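PDB 2H9F: hypothetical protein from Pseudomonas aeruginosa, which probably isomerises methylaconitate, as a member of the PrpF family of methylaconitate isomerases. Local coordinates for residues A116-L121 with G155-T160; P124-I127 with C133-R136; E238-N241 with Q245-A248. All coordinates share one frame; numbering follows the deposited sequence.

Contacts 1 and 2 are neighbours, with centres about 10 Å apart. Contact 2 falls between the two segments of contact 1 along the chain. Helix 106-118 leads through the 124-127 turn into strand 131-139, and strands 144-153 and 156-157 follow. The two contacts touch where Leu117 packs on Ile127, Cys133 and Val135. They place the helix end and the following loop beside strands 131-139 and 156-157. Contact 3 comes later in the chain, about 47 Å from contact 1 and 49 Å from contact 2 between centres. It lies on the opposite side of the chain's centre from contacts 1 and 2, at the surface, where helix 238-241 meets the start of helix 244-260.

Contact 1 of 3, residues A116-L121 with G155-T160; sequences ALHAGL and GQVQET
Val157 meets the last turn of helix 106-118 through Leu117 and His118. Its CG2 lies 3.5 Å from Leu117 CB and also meets CD1 of that leucine. The same methyl sits over one face of the His118 imidazole, offset toward the rim, in a CH-pi contact of 4.0 Å from CG2 to the ring centroid. The CB of Val157 approaches His118 CE1 at 3.5 Å. One valine is thus shared by an aliphatic chain and an aromatic ring. CG1 is anti to the backbone N (chi1 172°) and CG2 lies beside that N, which sets CG2 between Leu117 and the ring.

The outer end of the ring is polar. In the modelled conformer of His118 a water lies between the ring and Glu159. It donates a bond of 2.7 Å to Glu159 OE2. Its 2.5 Å approach to His118 NE2 is unusually short and so uncertain. Glu159 is itself held firmly. OE2 also accepts from the backbone N of Ile383. OE1 accepts a hydrogen bond from Gln7 NE2 and forms a salt bridge with Arg390 NH1, both of the second subunit. The carboxylate therefore links this contact to the dimer interface.

Gly120, within segment 116-121, closes the helix in a Schellman motif. It has positive phi, Leu121 N bonds back to Ala116 O, and Gly120 N bonds to Leu117 O. Strand 156-157 pairs antiparallel with 144-153. Leu117 packs on Val150 of that strand and on Cys133 and Val135 of strand 131-139, while His118 rests on Ile383 of strand 369-386.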
loop_
_atom_site.group_PDB
_atom_site.type_symbol
_atom_site.label_atom_id
_atom_site.label_comp_id
_atom_site.label_asym_id
_atom_site.label_seq_id
_atom_site.Cartn_x
_atom_site.Cartn_y
_atom_site.Cartn_z
ATOM N N ALA A 116 -5.068 -23.959 0.505
ATOM C CA ALA A 116 -5.006 -25.355 0.928
ATOM C C ALA A 116 -4.916 -26.261 -0.283
ATOM O O ALA A 116 -4.201 -27.247 -0.269
ATOM C CB ALA A 116 -6.244 -25.732 1.744
ATOM N N LEU A 117 -5.665 -25.909 -1.337
ATOM C CA LEU A 117 -5.657 -26.661 -2.595
ATOM C C LEU A 117 -4.449 -26.347 -3.487
ATOM O O LEU A 117 -3.826 -27.290 -4.012
ATOM C CB LEU A 117 -6.965 -26.447 -3.341
ATOM C CG LEU A 117 -8.210 -27.070 -2.664
ATOM C CD1 LEU A 117 -9.494 -26.453 -3.216
ATOM C CD2 LEU A 117 -8.218 -28.556 -2.885
ATOM N N HIS A 118 -4.083 -25.070 -3.640
ATOM C CA HIS A 118 -2.884 -24.756 -4.409
ATOM C C HIS A 118 -1.666 -25.415 -3.762
ATOM O O HIS A 118 -0.782 -25.864 -4.451
ATOM C CB HIS A 118 -2.675 -23.249 -4.534
ATOM C CG HIS A 118 -3.840 -22.513 -5.126
ATOM N ND1 HIS A 118 -4.242 -22.663 -6.436
ATOM C CD2 HIS A 118 -4.676 -21.604 -4.573
ATOM C CE1 HIS A 118 -5.265 -21.862 -6.661
ATOM N NE2 HIS A 118 -5.539 -21.204 -5.546
ATOM N N ALA A 119 -1.670 -25.516 -2.450
ATOM C CA ALA A 119 -0.542 -26.044 -1.720
ATOM C C ALA A 119 -0.452 -27.548 -1.640
ATOM O O ALA A 119 0.536 -28.070 -1.079
ATOM C CB ALA A 119 -0.524 -25.470 -0.318
ATOM N N GLY A 120 -1.469 -28.249 -2.129
ATOM C CA GLY A 120 -1.448 -29.707 -2.147
ATOM C C GLY A 120 -1.684 -30.287 -0.785
ATOM O O GLY A 120 -1.226 -31.400 -0.498
ATOM N N LEU A 121 -2.384 -29.569 0.081
ATOM C CA LEU A 121 -2.503 -30.043 1.458
ATOM C C LEU A 121 -3.792 -30.818 1.715
ATOM O O LEU A 121 -4.003 -31.341 2.798
ATOM C CB LEU A 121 -2.390 -28.865 2.426
ATOM C CG LEU A 121 -1.060 -28.111 2.487
ATOM C CD1 LEU A 121 -1.244 -26.804 3.246
ATOM C CD2 LEU A 121 -0.013 -28.979 3.136
ATOM N N GLY A 155 -9.703 -30.063 -11.887
ATOM C CA GLY A 155 -8.881 -30.460 -10.714
ATOM C C GLY A 155 -8.124 -29.349 -10.012
ATOM O O GLY A 155 -7.409 -29.605 -9.017
ATOM N N GLN A 156 -8.327 -28.114 -10.468
ATOM C CA GLN A 156 -7.682 -26.941 -9.888
ATOM C C GLN A 156 -8.728 -25.939 -9.373
ATOM O O GLN A 156 -9.853 -25.918 -9.848
ATOM C CB GLN A 156 -6.810 -26.238 -10.955
ATOM C CG GLN A 156 -5.665 -27.079 -11.588
ATOM C CD GLN A 156 -4.697 -27.658 -10.555
ATOM O OE1 GLN A 156 -4.386 -27.031 -9.518
ATOM N NE2 GLN A 156 -4.215 -28.873 -10.833
ATOM N N VAL A 157 -8.337 -25.091 -8.427
ATOM C CA VAL A 157 -9.227 -24.048 -7.905
ATOM C C VAL A 157 -9.768 -23.205 -9.073
ATOM O O VAL A 157 -9.002 -22.814 -9.933
ATOM C CB VAL A 157 -8.508 -23.189 -6.870
ATOM C CG1 VAL A 157 -9.342 -22.004 -6.467
ATOM C CG2 VAL A 157 -8.165 -24.042 -5.620
ATOM N N GLN A 158 -11.080 -22.998 -9.114
ATOM C CA GLN A 158 -11.725 -22.083 -10.056
ATOM C C GLN A 158 -11.630 -20.710 -9.371
ATOM O O GLN A 158 -12.299 -20.486 -8.333
ATOM C CB GLN A 158 -13.179 -22.472 -10.275
ATOM C CG GLN A 158 -13.986 -21.475 -11.138
ATOM C CD GLN A 158 -13.464 -21.375 -12.526
ATOM O OE1 GLN A 158 -13.212 -22.391 -13.162
ATOM N NE2 GLN A 158 -13.258 -20.150 -13.012
ATOM N N GLU A 159 -10.741 -19.847 -9.877
ATOM C CA GLU A 159 -10.504 -18.564 -9.256
ATOM C C GLU A 159 -11.337 -17.478 -9.855
ATOM O O GLU A 159 -11.747 -16.555 -9.176
ATOM C CB GLU A 159 -9.048 -18.134 -9.438
ATOM C CG GLU A 159 -8.028 -19.034 -8.839
ATOM C CD GLU A 159 -6.622 -18.434 -8.946
ATOM O OE1 GLU A 159 -6.035 -18.421 -10.066
ATOM O OE2 GLU A 159 -6.135 -17.972 -7.901
ATOM N N THR A 160 -11.551 -17.561 -11.163
ATOM C CA THR A 160 -12.190 -16.482 -11.879
ATOM C C THR A 160 -13.709 -16.681 -11.918
ATOM O O THR A 160 -14.217 -17.795 -11.716
ATOM C CB THR A 160 -11.663 -16.432 -13.288
ATOM O OG1 THR A 160 -11.865 -17.698 -13.938
ATOM C CG2 THR A 160 -10.175 -16.037 -13.283
HETATM O O HOH W 1 -6.803 -19.065 -5.540
#

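Contact 2 of 3, residues P124-I127 with C133-R136; sequences PARI and CEVR
Cys133 receives the turn at 124-127 through its sulfur, which lies 4.2 Å from Ile127 CG1. SG is anti to the backbone N (chi1 -178°) and is directed at the turn. This apolar contact adjoins helix 106-118.

At Glu134 the contact becomes polar. Its backbone N donates to a water, which in turn donates to Arg126 O. The carbonyl of Glu134 takes a nearly straight hydrogen bond from the guanidinium, 2.9 Å from Arg126 NH2 to Glu134 O. The acceptor lies near the guanidinium plane, at its edge. The same NH2 of Arg126 makes a salt bridge of 3.1 Å to Glu134 OE1, which it meets on the anti side. This second bond is more bent, at 136°. A second water donates to OE1 and accepts from Arg126 NH1, closing a small polar ring.

The contact is a short helix-to-strand connection. A 3-10 turn after helix 106-118 folds back beside strand 131-139, which pairs antiparallel with strand 144-153. Ile127 N bonds to Pro124 O within the turn.

Arg136 meets Arg126 over a face, where Glu134 O meets it at the edge. The guanidinium of Arg136 lies flat against that of Arg126, centres 3.6 Å apart and planes 20° apart. Arg136 NE is over the middle of the Arg126 group. Asp84 forms a salt bridge with Arg136 NH2 and a weak, long ion pair with Arg126 NE. Its carboxylate and that of Glu134 probably offset the like charges of the stacked pair.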
loop_
_atom_site.group_PDB
_atom_site.type_symbol
_atom_site.label_atom_id
_atom_site.label_comp_id
_atom_site.label_asym_id
_atom_site.label_seq_id
_atom_site.Cartn_x
_atom_site.Cartn_y
_atom_site.Cartn_z
ATOM N N PRO A 124 -6.480 -35.874 -1.875
ATOM C CA PRO A 124 -7.081 -35.834 -3.214
ATOM C C PRO A 124 -8.385 -36.613 -3.347
ATOM O O PRO A 124 -9.162 -36.342 -4.275
ATOM C CB PRO A 124 -5.999 -36.427 -4.101
ATOM C CG PRO A 124 -5.170 -37.229 -3.201
ATOM C CD PRO A 124 -5.169 -36.538 -1.875
ATOM N N ALA A 125 -8.663 -37.540 -2.426
ATOM C CA ALA A 125 -10.011 -38.169 -2.390
ATOM C C ALA A 125 -11.139 -37.144 -2.209
ATOM O O ALA A 125 -12.306 -37.439 -2.501
ATOM C CB ALA A 125 -10.104 -39.267 -1.304
ATOM N N ARG A 126 -10.809 -35.954 -1.701
ATOM C CA ARG A 126 -11.819 -34.940 -1.430
ATOM C C ARG A 126 -11.997 -33.932 -2.556
ATOM O O ARG A 126 -12.848 -33.070 -2.437
ATOM C CB ARG A 126 -11.474 -34.177 -0.153
ATOM C CG ARG A 126 -11.483 -35.066 1.069
ATOM C CD ARG A 126 -11.167 -34.269 2.308
ATOM N NE ARG A 126 -12.171 -33.259 2.620
ATOM C CZ ARG A 126 -13.360 -33.516 3.163
ATOM N NH1 ARG A 126 -13.714 -34.747 3.469
ATOM N NH2 ARG A 126 -14.198 -32.534 3.405
ATOM N N ILE A 127 -11.182 -34.014 -3.613
ATOM C CA ILE A 127 -11.130 -32.974 -4.649
ATOM C C ILE A 127 -11.769 -33.529 -5.905
ATOM O O ILE A 127 -11.364 -34.583 -6.391
ATOM C CB ILE A 127 -9.647 -32.545 -4.942
ATOM C CG1 ILE A 127 -8.864 -32.229 -3.633
ATOM C CG2 ILE A 127 -9.583 -31.379 -5.861
ATOM C CD1 ILE A 127 -7.352 -31.765 -3.884
ATOM N N CYS A 133 -14.940 -28.421 -3.647
ATOM C CA CYS A 133 -14.174 -29.072 -2.610
ATOM C C CYS A 133 -14.505 -28.476 -1.249
ATOM O O CYS A 133 -14.365 -27.285 -1.013
ATOM C CB CYS A 133 -12.689 -28.952 -2.934
ATOM S SG CYS A 133 -11.736 -29.809 -1.695
ATOM N N GLU A 134 -14.951 -29.313 -0.337
ATOM C CA GLU A 134 -15.203 -28.882 1.013
ATOM C C GLU A 134 -13.903 -28.883 1.787
ATOM O O GLU A 134 -13.446 -29.928 2.276
ATOM C CB GLU A 134 -16.209 -29.840 1.637
ATOM C CG GLU A 134 -16.670 -29.508 3.037
ATOM C CD GLU A 134 -17.581 -30.600 3.622
ATOM O OE1 GLU A 134 -17.038 -31.591 4.145
ATOM O OE2 GLU A 134 -18.823 -30.446 3.525
ATOM N N VAL A 135 -13.293 -27.711 1.914
ATOM C CA VAL A 135 -12.044 -27.624 2.639
ATOM C C VAL A 135 -12.359 -27.397 4.115
ATOM O O VAL A 135 -12.965 -26.407 4.468
ATOM C CB VAL A 135 -11.129 -26.507 2.105
ATOM C CG1 VAL A 135 -9.825 -26.512 2.870
ATOM C CG2 VAL A 135 -10.886 -26.662 0.614
ATOM N N ARG A 136 -11.951 -28.319 4.974
ATOM C CA ARG A 136 -12.224 -28.214 6.402
ATOM C C ARG A 136 -11.029 -27.582 7.133
ATOM O O ARG A 136 -9.983 -28.226 7.302
ATOM C CB ARG A 136 -12.503 -29.601 6.960
ATOM C CG ARG A 136 -13.667 -30.332 6.243
ATOM C CD ARG A 136 -13.694 -31.829 6.607
ATOM N NE ARG A 136 -12.496 -32.513 6.120
ATOM C CZ ARG A 136 -12.100 -33.726 6.485
ATOM N NH1 ARG A 136 -12.803 -34.452 7.339
ATOM N NH2 ARG A 136 -10.990 -34.230 5.979
HETATM O O HOH W 2 -14.844 -32.175 -0.608
HETATM O O HOH W 3 -16.613 -34.666 4.398
#

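Contact 3 of 3, residues E238-N241 with Q245-A248; sequences EEIN and QQLA
The side-chain amide of Gln246 meets the backbone carbonyl of Glu239 and the side chain of Ile240. Its NE2 donates a weak hydrogen bond of 3.3 Å to Glu239 O, bent to 142°. On the other branch of the amide, OE1 lies 3.8 Å from Ile240 CG1. The amide is held from outside as well. OE1 bonds to Tyr231 OH, and NE2 also donates to Asp243 OD2. These partners would limit rotation of the group. The Asn241 amide reaches Leu247 through OD1, 3.9 Å from Leu247 CD2. That oxygen accepts from the backbone N of Leu313.

Leu247 supplies the apolar part. Besides Asn241 OD1, its CD2 meets Ile240 CG2, at 3.6 Å. Its CD1 approaches the backbone of Asn241, 3.8 Å from Asn241 O. Ile240 CG2 is anti to the backbone N (chi1 -64° for CG1), which turns that methyl to the leucine.

The contact joins two consecutive helical pieces across a three-residue link. The weakly bonded helix 238-241 packs against the first turn of helix 244-260. Strand 312-313 lies alongside, with Leu313 touching Ile240 and Lys312 touching Asn241 and Leu247.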
loop_
_atom_site.group_PDB
_atom_site.type_symbol
_atom_site.label_atom_id
_atom_site.label_comp_id
_atom_site.label_asym_id
_atom_site.label_seq_id
_atom_site.Cartn_x
_atom_site.Cartn_y
_atom_site.Cartn_z
ATOM N N GLU A 238 -27.915 9.989 1.213
ATOM C CA GLU A 238 -28.165 11.410 1.115
ATOM C C GLU A 238 -29.432 11.868 1.850
ATOM O O GLU A 238 -29.478 12.976 2.373
ATOM C CB GLU A 238 -28.209 11.846 -0.338
ATOM C CG GLU A 238 -28.141 13.345 -0.516
ATOM C CD GLU A 238 -28.323 13.789 -1.985
ATOM O OE1 GLU A 238 -28.345 12.901 -2.877
ATOM O OE2 GLU A 238 -28.450 15.020 -2.237
ATOM N N GLU A 239 -30.463 11.037 1.904
ATOM C CA GLU A 239 -31.723 11.495 2.498
ATOM C C GLU A 239 -31.743 11.343 4.011
ATOM O O GLU A 239 -32.696 11.759 4.652
ATOM C CB GLU A 239 -32.974 10.875 1.836
ATOM C CG GLU A 239 -33.038 9.396 1.831
ATOM C CD GLU A 239 -34.081 8.814 0.853
ATOM O OE1 GLU A 239 -35.306 8.874 1.156
ATOM O OE2 GLU A 239 -33.636 8.256 -0.185
ATOM N N ILE A 240 -30.686 10.796 4.593
ATOM C CA ILE A 240 -30.632 10.681 6.049
ATOM C C ILE A 240 -29.449 11.449 6.628
ATOM O O ILE A 240 -29.601 12.246 7.552
ATOM C CB ILE A 240 -30.557 9.239 6.493
ATOM C CG1 ILE A 240 -31.834 8.493 6.100
ATOM C CG2 ILE A 240 -30.401 9.181 8.023
ATOM C CD1 ILE A 240 -31.884 7.005 6.521
ATOM N N ASN A 241 -28.271 11.215 6.059
ATOM C CA ASN A 241 -27.028 11.728 6.606
ATOM C C ASN A 241 -26.857 13.241 6.567
ATOM O O ASN A 241 -25.949 13.763 7.206
ATOM C CB ASN A 241 -25.851 11.035 5.925
ATOM C CG ASN A 241 -25.724 9.604 6.347
ATOM O OD1 ASN A 241 -26.402 9.169 7.267
ATOM N ND2 ASN A 241 -24.857 8.865 5.694
ATOM N N GLN A 245 -31.495 16.241 12.651
ATOM C CA GLN A 245 -32.657 15.903 13.465
ATOM C C GLN A 245 -32.945 14.415 13.347
ATOM O O GLN A 245 -33.202 13.764 14.360
ATOM C CB GLN A 245 -33.884 16.756 13.114
ATOM C CG GLN A 245 -33.855 18.163 13.764
ATOM C CD GLN A 245 -35.094 19.001 13.443
ATOM O OE1 GLN A 245 -36.125 18.468 13.019
ATOM N NE2 GLN A 245 -34.996 20.319 13.640
ATOM N N GLN A 246 -32.867 13.881 12.126
ATOM C CA GLN A 246 -33.063 12.442 11.887
ATOM C C GLN A 246 -32.026 11.613 12.604
ATOM O O GLN A 246 -32.336 10.620 13.269
ATOM C CB GLN A 246 -33.006 12.127 10.387
ATOM C CG GLN A 246 -34.265 12.471 9.632
ATOM C CD GLN A 246 -34.162 12.169 8.138
ATOM O OE1 GLN A 246 -34.237 11.017 7.706
ATOM N NE2 GLN A 246 -33.983 13.201 7.357
ATOM N N LEU A 247 -30.779 12.039 12.481
ATOM C CA LEU A 247 -29.671 11.310 13.062
ATOM C C LEU A 247 -29.748 11.294 14.578
ATOM O O LEU A 247 -29.446 10.274 15.204
ATOM C CB LEU A 247 -28.339 11.898 12.575
ATOM C CG LEU A 247 -28.023 11.764 11.072
ATOM C CD1 LEU A 247 -26.669 12.420 10.731
ATOM C CD2 LEU A 247 -28.075 10.293 10.583
ATOM N N ALA A 248 -30.160 12.414 15.166
ATOM C CA ALA A 248 -30.324 12.510 16.620
ATOM C C ALA A 248 -31.434 11.566 17.091
ATOM O O ALA A 248 -31.349 10.957 18.157
ATOM C CB ALA A 248 -30.634 13.953 17.037
#